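Local coordinates for protein endonuclease V (Bacillus subtilis, PDB 3GA2) that probably acts as a magnesium-dependent DNA repair endonuclease, nicking double-stranded DNA at the second phosphodiester bond 3' to a deoxyinosine, at residues A[5-10]-A[91-96]; A[188-193]-A[203-208]. The protein carries 1 engineered substitution. All coordinates share one frame; numbering follows the deposited sequence.

How the interactions relate
From the N terminus, the chain passes through 5-10 and helix 14-25, then runs through the antiparallel strands 41-52, 55-66 and 72-81 before 91-96 brings it back to its start. Interaction 1 thus closes a loop of 80 residues and ties the N-terminal segment to the turn leading into helix 96-105. Strands 113-116 and 140-144 and the hairpin 165-179 follow before interaction 2 opens. This one is local: 9 residues separate 188-193, on strand 188-194, from 203-208, on helix 198-207, and the helix is packed back on the sheet. The two contacts are in series, neither nesting nor crossing, and lie on opposite sides of the chain's centre; the centres of interactions 1 and 2 are about 24 Å apart.

Interaction 1 of 2, residues A[5-10]-A[91-96]; sequences DVHKFD and LAFREL
The side chains of Phe-9 and Leu-96 cross at about a right angle, the CE1–CZ side of the ring set against the leucine's first carbon: Phe-9 CZ lies 3.5 Å from Leu-96 CB. Leu-96 CD2 comes in at the ring edge, in plane, 3.9 Å from Phe-9 CE1, and two points of the leucine therefore bear on the same part of the ring. Phe-9 reaches them because its CG stands beside the backbone N and anti to the carbonyl carbon (chi1 -63°), which brings the ring nearer to 91-96 than its CB is. One bond back along the ring, Phe-9 CD1 sits 3.6 Å from Phe-93 O. In this RNase H-like fold, the contact joins the N-terminal loop ahead of helix 14-25 to the turn that starts helix 96-105. Alongside, His-7 NE2 approaches Phe-93 CE2 obliquely at 4.2 Å. His-131 of helix 128-136 meets the rings of His-7 and Phe-93, the latter edge-to-face, while Phe-135 adds an edge-to-face contact to His-7. With an alanine at Phe-9, Leu-96 CB and CD2 would probably lose the ring they rest on, leaving a gap between loop and turn. Within the turn, Ala-92 O accepts from both Glu-95 N and Leu-96 N.

Interaction 2 of 2, residues A[188-193]-A[203-208]; sequences IFLSCG and QITMSL
The side chains of Leu-190 and Thr-205 pass alongside one another, pointing opposite ways, the leucine reaching from the strand and the threonine from the helix, and Leu-190 CD1 comes to rest 3.4 Å from Thr-205 OG1. This is a methyl against a hydroxyl oxygen that is engaged elsewhere, since Thr-205 OG1 is hydrogen-bonded to Ser-201 O one turn earlier in the helix. With chi1 at -65°, OG1 lies beside the backbone N, and the other branch, CG2, is anti to that N. Thr-205 CG2 turns to another strand residue, Ile-188, whose CD1 is 4.2 Å away. Ile-188 and Leu-190, two apart, present their side chains on one face of the strand. That strand runs antiparallel between 140-144 and 173-179 in the mixed sheet of the RNase H-like fold, and helix 198-207 packs over this face. Ile-143 of the neighbouring strand touches Ile-188, Leu-190 and Thr-205, and Leu-179 on the other side touches Thr-205. Near the end of the helix, Ser-207 N at 3.1 Å and Ser-207 OG at 3.0 Å reach Gln-203 O from opposite faces of its plane. The side chain of Ile-188 is about 8 Å from that of Asp-116, a predicted magnesium ligand.

Interaction 1 of 2, residues A[5-10]-A[91-96]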
ATOM      1  N   ASP A   5       8.455  -9.489 -13.839  1.00 30.59           N
ATOM      2  CA  ASP A   5       7.476 -10.566 -13.961  1.00 33.42           C
ATOM      3  C   ASP A   5       7.747 -11.617 -12.887  1.00 33.81           C
ATOM      4  O   ASP A   5       8.185 -12.728 -13.186  1.00 30.96           O
ATOM      5  CB  ASP A   5       7.573 -11.211 -15.347  1.00 33.06           C
ATOM      6  CG  ASP A   5       6.333 -12.006 -15.709  1.00 41.56           C
ATOM      7  OD1 ASP A   5       5.867 -12.813 -14.877  1.00 48.29           O
ATOM      8  OD2 ASP A   5       5.825 -11.828 -16.834  1.00 49.52           O
ATOM      9  N   VAL A   6       7.484 -11.256 -11.635  1.00 35.56           N
ATOM     10  CA  VAL A   6       7.713 -12.152 -10.506  1.00 31.19           C
ATOM     11  C   VAL A   6       7.015 -13.496 -10.673  1.00 32.75           C
ATOM     12  O   VAL A   6       7.661 -14.542 -10.658  1.00 38.01           O
ATOM     13  CB  VAL A   6       7.232 -11.515  -9.188  1.00 30.60           C
ATOM     14  CG1 VAL A   6       7.582 -12.418  -8.020  1.00 31.89           C
ATOM     15  CG2 VAL A   6       7.863 -10.142  -9.014  1.00 27.72           C
ATOM     16  N   HIS A   7       5.694 -13.467 -10.823  1.00 26.22           N
ATOM     17  CA  HIS A   7       4.929 -14.692 -10.987  1.00 23.69           C
ATOM     18  C   HIS A   7       3.602 -14.458 -11.690  1.00 28.42           C
ATOM     19  O   HIS A   7       3.160 -13.322 -11.868  1.00 19.11           O
ATOM     20  CB  HIS A   7       4.657 -15.345  -9.627  1.00 22.73           C
ATOM     21  CG  HIS A   7       3.816 -14.514  -8.708  1.00 23.92           C
ATOM     22  ND1 HIS A   7       4.358 -13.670  -7.759  1.00 27.90           N
ATOM     23  CD2 HIS A   7       2.474 -14.409  -8.578  1.00 19.09           C
ATOM     24  CE1 HIS A   7       3.386 -13.088  -7.083  1.00 12.44           C
ATOM     25  NE2 HIS A   7       2.231 -13.518  -7.559  1.00 27.83           N
ATOM     26  N   LYS A   8       2.960 -15.554 -12.075  1.00 33.06           N
ATOM     27  CA  LYS A   8       1.677 -15.490 -12.757  1.00 35.16           C
ATOM     28  C   LYS A   8       0.558 -15.547 -11.727  1.00 29.49           C
ATOM     29  O   LYS A   8       0.798 -15.825 -10.555  1.00 28.91           O
ATOM     30  CB  LYS A   8       1.557 -16.664 -13.731  1.00 43.29           C
ATOM     31  CG  LYS A   8       1.632 -18.019 -13.047  1.00 52.49           C
ATOM     32  CD  LYS A   8       2.368 -19.040 -13.892  1.00 53.87           C
ATOM     33  CE  LYS A   8       2.607 -20.322 -13.106  1.00 52.86           C
ATOM     34  NZ  LYS A   8       3.549 -21.243 -13.803  1.00 48.82           N
ATOM     35  N   PHE A   9      -0.664 -15.283 -12.169  1.00 28.87           N
ATOM     36  CA  PHE A   9      -1.813 -15.306 -11.275  1.00 30.71           C
ATOM     37  C   PHE A   9      -2.754 -16.455 -11.623  1.00 32.31           C
ATOM     38  O   PHE A   9      -3.930 -16.236 -11.907  1.00 39.89           O
ATOM     39  CB  PHE A   9      -2.547 -13.968 -11.360  1.00 28.00           C
ATOM     40  CG  PHE A   9      -1.718 -12.803 -10.901  1.00 30.08           C
ATOM     41  CD1 PHE A   9      -1.637 -12.478  -9.551  1.00 25.96           C
ATOM     42  CD2 PHE A   9      -0.965 -12.071 -11.810  1.00 31.52           C
ATOM     43  CE1 PHE A   9      -0.817 -11.441  -9.114  1.00 24.43           C
ATOM     44  CE2 PHE A   9      -0.143 -11.035 -11.385  1.00 31.68           C
ATOM     45  CZ  PHE A   9      -0.068 -10.722 -10.033  1.00 33.41           C
ATOM     46  N   ASP A  10      -2.233 -17.680 -11.597  1.00 37.81           N
ATOM     47  CA  ASP A  10      -3.035 -18.861 -11.914  1.00 43.28           C
ATOM     48  C   ASP A  10      -3.336 -19.719 -10.685  1.00 41.79           C
ATOM     49  O   ASP A  10      -3.807 -20.849 -10.818  1.00 44.40           O
ATOM     50  CB  ASP A  10      -2.324 -19.731 -12.953  1.00 39.17           C
ATOM     51  CG  ASP A  10      -2.020 -18.986 -14.231  1.00 49.38           C
ATOM     52  OD1 ASP A  10      -2.955 -18.424 -14.844  1.00 55.40           O
ATOM     53  OD2 ASP A  10      -0.840 -18.969 -14.634  1.00 60.37           O
ATOM     54  N   LEU A  91      -6.278 -11.074  -0.514  1.00 22.97           N
ATOM     55  CA  LEU A  91      -6.722  -9.899  -1.248  1.00 24.13           C
ATOM     56  C   LEU A  91      -5.658  -9.386  -2.214  1.00 23.29           C
ATOM     57  O   LEU A  91      -5.956  -9.072  -3.365  1.00 21.95           O
ATOM     58  CB  LEU A  91      -7.090  -8.787  -0.271  1.00 26.27           C
ATOM     59  CG  LEU A  91      -7.588  -7.487  -0.900  1.00 32.71           C
ATOM     60  CD1 LEU A  91      -8.857  -7.755  -1.707  1.00 28.84           C
ATOM     61  CD2 LEU A  91      -7.850  -6.462   0.194  1.00 32.00           C
ATOM     62  N   ALA A  92      -4.419  -9.304  -1.740  1.00 21.17           N
ATOM     63  CA  ALA A  92      -3.317  -8.813  -2.555  1.00 20.71           C
ATOM     64  C   ALA A  92      -3.234  -9.474  -3.927  1.00 26.19           C
ATOM     65  O   ALA A  92      -2.930  -8.814  -4.923  1.00 14.05           O
ATOM     66  CB  ALA A  92      -2.002  -8.993  -1.817  1.00 20.25           C
ATOM     67  N   PHE A  93      -3.501 -10.777  -3.986  1.00 26.72           N
ATOM     68  CA  PHE A  93      -3.434 -11.486  -5.261  1.00 24.39           C
ATOM     69  C   PHE A  93      -4.468 -10.991  -6.266  1.00 22.37           C
ATOM     70  O   PHE A  93      -4.191 -10.924  -7.463  1.00 22.11           O
ATOM     71  CB  PHE A  93      -3.595 -12.998  -5.064  1.00 20.63           C
ATOM     72  CG  PHE A  93      -2.410 -13.653  -4.410  1.00 21.19           C
ATOM     73  CD1 PHE A  93      -2.226 -13.573  -3.033  1.00 15.78           C
ATOM     74  CD2 PHE A  93      -1.472 -14.344  -5.172  1.00 19.44           C
ATOM     75  CE1 PHE A  93      -1.126 -14.174  -2.424  1.00 18.22           C
ATOM     76  CE2 PHE A  93      -0.369 -14.947  -4.572  1.00 18.14           C
ATOM     77  CZ  PHE A  93      -0.195 -14.863  -3.195  1.00 16.88           C
ATOM     78  N   ARG A  94      -5.658 -10.639  -5.796  1.00 20.53           N
ATOM     79  CA  ARG A  94      -6.669 -10.153  -6.723  1.00 30.54           C
ATOM     80  C   ARG A  94      -6.589  -8.653  -6.962  1.00 31.98           C
ATOM     81  O   ARG A  94      -7.452  -8.078  -7.622  1.00 26.78           O
ATOM     82  CB  ARG A  94      -8.076 -10.539  -6.256  1.00 31.67           C
ATOM     83  CG  ARG A  94      -8.435 -10.163  -4.840  1.00 38.59           C
ATOM     84  CD  ARG A  94      -9.908 -10.481  -4.582  1.00 48.98           C
ATOM     85  NE  ARG A  94     -10.265 -10.384  -3.169  1.00 53.14           N
ATOM     86  CZ  ARG A  94      -9.909 -11.269  -2.244  1.00 50.64           C
ATOM     87  NH1 ARG A  94      -9.184 -12.330  -2.578  1.00 48.05           N
ATOM     88  NH2 ARG A  94     -10.281 -11.095  -0.983  1.00 47.15           N
ATOM     89  N   GLU A  95      -5.547  -8.020  -6.431  1.00 25.41           N
ATOM     90  CA  GLU A  95      -5.368  -6.583  -6.615  1.00 22.61           C
ATOM     91  C   GLU A  95      -4.154  -6.312  -7.490  1.00 15.85           C
ATOM     92  O   GLU A  95      -4.160  -5.393  -8.299  1.00 18.61           O
ATOM     93  CB  GLU A  95      -5.172  -5.886  -5.268  1.00 21.48           C
ATOM     94  CG  GLU A  95      -6.331  -6.029  -4.310  1.00 34.43           C
ATOM     95  CD  GLU A  95      -6.109  -5.245  -3.031  1.00 38.21           C
ATOM     96  OE1 GLU A  95      -5.079  -5.473  -2.366  1.00 33.18           O
ATOM     97  OE2 GLU A  95      -6.968  -4.405  -2.693  1.00 33.68           O
ATOM     98  N   LEU A  96      -3.122  -7.131  -7.322  1.00 13.84           N
ATOM     99  CA  LEU A  96      -1.886  -6.984  -8.069  1.00 18.51           C
ATOM    100  C   LEU A  96      -2.056  -6.790  -9.573  1.00 24.63           C
ATOM    101  O   LEU A  96      -1.434  -5.901 -10.156  1.00 19.53           O
ATOM    102  CB  LEU A  96      -0.964  -8.166  -7.782  1.00 15.34           C
ATOM    103  CG  LEU A  96       0.107  -7.920  -6.713  1.00 27.31           C
ATOM    104  CD1 LEU A  96      -0.501  -7.187  -5.531  1.00 39.68           C
ATOM    105  CD2 LEU A  96       0.716  -9.251  -6.272  1.00 26.89           C
TER

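Interaction 2 of 2, residues A[188-193]-A[203-208]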
ATOM      1  N   ILE A 188      -3.034   5.908  11.946  1.00 14.43           N
ATOM      2  CA  ILE A 188      -2.929   4.996  10.822  1.00 10.34           C
ATOM      3  C   ILE A 188      -1.937   3.920  11.240  1.00 17.41           C
ATOM      4  O   ILE A 188      -1.248   4.058  12.252  1.00 10.12           O
ATOM      5  CB  ILE A 188      -2.417   5.692   9.548  1.00 14.18           C
ATOM      6  CG1 ILE A 188      -1.094   6.405   9.833  1.00 16.76           C
ATOM      7  CG2 ILE A 188      -3.478   6.652   9.021  1.00 13.76           C
ATOM      8  CD1 ILE A 188      -0.294   6.700   8.593  1.00 24.47           C
ATOM      9  N   PHE A 189      -1.872   2.847  10.464  1.00 13.66           N
ATOM     10  CA  PHE A 189      -0.971   1.761  10.780  1.00 10.22           C
ATOM     11  C   PHE A 189       0.081   1.594   9.713  1.00  8.37           C
ATOM     12  O   PHE A 189      -0.192   1.189   8.592  1.00  6.20           O
ATOM     13  CB  PHE A 189      -1.789   0.498  11.016  1.00  8.60           C
ATOM     14  CG  PHE A 189      -2.798   0.679  12.093  1.00 13.50           C
ATOM     15  CD1 PHE A 189      -4.100   1.069  11.784  1.00 12.05           C
ATOM     16  CD2 PHE A 189      -2.416   0.604  13.427  1.00  9.40           C
ATOM     17  CE1 PHE A 189      -5.004   1.390  12.791  1.00 15.05           C
ATOM     18  CE2 PHE A 189      -3.313   0.923  14.442  1.00 13.48           C
ATOM     19  CZ  PHE A 189      -4.610   1.321  14.123  1.00 11.76           C
ATOM     20  N   LEU A 190       1.299   1.931  10.110  1.00  8.29           N
ATOM     21  CA  LEU A 190       2.459   1.924   9.248  1.00  8.57           C
ATOM     22  C   LEU A 190       3.299   0.674   9.294  1.00  4.59           C
ATOM     23  O   LEU A 190       3.588   0.144  10.368  1.00  8.64           O
ATOM     24  CB  LEU A 190       3.348   3.112   9.615  1.00  1.74           C
ATOM     25  CG  LEU A 190       4.692   3.237   8.881  1.00  9.85           C
ATOM     26  CD1 LEU A 190       4.448   3.850   7.509  1.00  7.71           C
ATOM     27  CD2 LEU A 190       5.653   4.131   9.680  1.00  9.29           C
ATOM     28  N   SER A 191       3.703   0.217   8.118  1.00  6.43           N
ATOM     29  CA  SER A 191       4.573  -0.942   8.022  1.00  9.22           C
ATOM     30  C   SER A 191       5.443  -0.763   6.800  1.00 11.93           C
ATOM     31  O   SER A 191       5.060  -0.095   5.837  1.00 14.21           O
ATOM     32  CB  SER A 191       3.773  -2.246   7.903  1.00  4.08           C
ATOM     33  OG  SER A 191       3.042  -2.310   6.698  1.00  9.25           O
ATOM     34  N   CYS A 192       6.636  -1.337   6.849  1.00 13.16           N
ATOM     35  CA  CYS A 192       7.513  -1.265   5.702  1.00 12.44           C
ATOM     36  C   CYS A 192       6.804  -2.098   4.658  1.00 13.33           C
ATOM     37  O   CYS A 192       5.997  -2.965   4.988  1.00 15.30           O
ATOM     38  CB  CYS A 192       8.858  -1.936   5.981  1.00 15.09           C
ATOM     39  SG  CYS A 192       9.931  -1.085   7.126  1.00 17.07           S
ATOM     40  N   GLY A 193       7.093  -1.813   3.398  1.00 12.56           N
ATOM     41  CA  GLY A 193       6.541  -2.605   2.319  1.00 10.55           C
ATOM     42  C   GLY A 193       7.689  -3.569   2.079  1.00  6.34           C
ATOM     43  O   GLY A 193       7.702  -4.676   2.616  1.00 13.91           O
ATOM     44  N   GLN A 203       9.798   8.313   8.413  1.00 10.70           N
ATOM     45  CA  GLN A 203      10.219   9.660   8.026  1.00  8.80           C
ATOM     46  C   GLN A 203       9.568  10.133   6.737  1.00 13.36           C
ATOM     47  O   GLN A 203       9.161  11.291   6.625  1.00 12.29           O
ATOM     48  CB  GLN A 203      11.737   9.724   7.865  1.00  9.67           C
ATOM     49  CG  GLN A 203      12.533   9.575   9.152  1.00 16.66           C
ATOM     50  CD  GLN A 203      12.123  10.572  10.223  1.00 19.42           C
ATOM     51  OE1 GLN A 203      11.856  11.740   9.936  1.00 20.34           O
ATOM     52  NE2 GLN A 203      12.086  10.115  11.471  1.00 21.86           N
ATOM     53  N   ILE A 204       9.488   9.244   5.752  1.00  9.39           N
ATOM     54  CA  ILE A 204       8.870   9.597   4.482  1.00  8.26           C
ATOM     55  C   ILE A 204       7.377   9.853   4.690  1.00 12.13           C
ATOM     56  O   ILE A 204       6.825  10.806   4.140  1.00 12.19           O
ATOM     57  CB  ILE A 204       9.054   8.475   3.432  1.00 12.35           C
ATOM     58  CG1 ILE A 204      10.536   8.346   3.061  1.00 13.12           C
ATOM     59  CG2 ILE A 204       8.222   8.780   2.190  1.00 12.45           C
ATOM     60  CD1 ILE A 204      10.831   7.243   2.051  1.00 13.13           C
ATOM     61  N   THR A 205       6.725   9.013   5.491  1.00  9.93           N
ATOM     62  CA  THR A 205       5.294   9.181   5.746  1.00 11.71           C
ATOM     63  C   THR A 205       4.996  10.524   6.405  1.00  9.21           C
ATOM     64  O   THR A 205       4.102  11.252   5.967  1.00  6.61           O
ATOM     65  CB  THR A 205       4.734   8.041   6.636  1.00 10.69           C
ATOM     66  OG1 THR A 205       4.828   6.796   5.932  1.00  9.47           O
ATOM     67  CG2 THR A 205       3.268   8.301   6.986  1.00  9.46           C
HETATM   68  N   MSE A 206       5.748  10.856   7.450  1.00  9.10           N
HETATM   69  CA  MSE A 206       5.545  12.121   8.154  1.00 14.38           C
HETATM   70  C   MSE A 206       5.841  13.347   7.297  1.00 14.94           C
HETATM   71  O   MSE A 206       5.235  14.400   7.491  1.00 14.28           O
HETATM   72  CB  MSE A 206       6.399  12.177   9.427  1.00 13.88           C
HETATM   73  CG  MSE A 206       5.952  11.214  10.523  1.00 15.60           C
HETATM   74 SE   MSE A 206       4.061  11.323  10.895  1.00 29.51          SE
HETATM   75  CE  MSE A 206       3.941  13.192  11.411  1.00 17.58           C
ATOM     76  N   SER A 207       6.772  13.219   6.356  1.00 13.94           N
ATOM     77  CA  SER A 207       7.114  14.341   5.483  1.00 15.83           C
ATOM     78  C   SER A 207       6.000  14.612   4.482  1.00 16.41           C
ATOM     79  O   SER A 207       5.992  15.644   3.811  1.00 17.63           O
ATOM     80  CB  SER A 207       8.405  14.059   4.712  1.00 25.27           C
ATOM     81  OG  SER A 207       9.531  14.087   5.567  1.00 35.33           O
ATOM     82  N   LEU A 208       5.065  13.673   4.385  1.00 12.57           N
ATOM     83  CA  LEU A 208       3.952  13.780   3.455  1.00 12.74           C
ATOM     84  C   LEU A 208       2.646  14.065   4.178  1.00 11.60           C
ATOM     85  O   LEU A 208       1.568  14.025   3.585  1.00 12.97           O
ATOM     86  CB  LEU A 208       3.828  12.480   2.659  1.00  8.72           C
ATOM     87  CG  LEU A 208       5.051  12.094   1.821  1.00 12.78           C
ATOM     88  CD1 LEU A 208       4.856  10.700   1.207  1.00  7.72           C
ATOM     89  CD2 LEU A 208       5.254  13.127   0.738  1.00  7.27           C
TER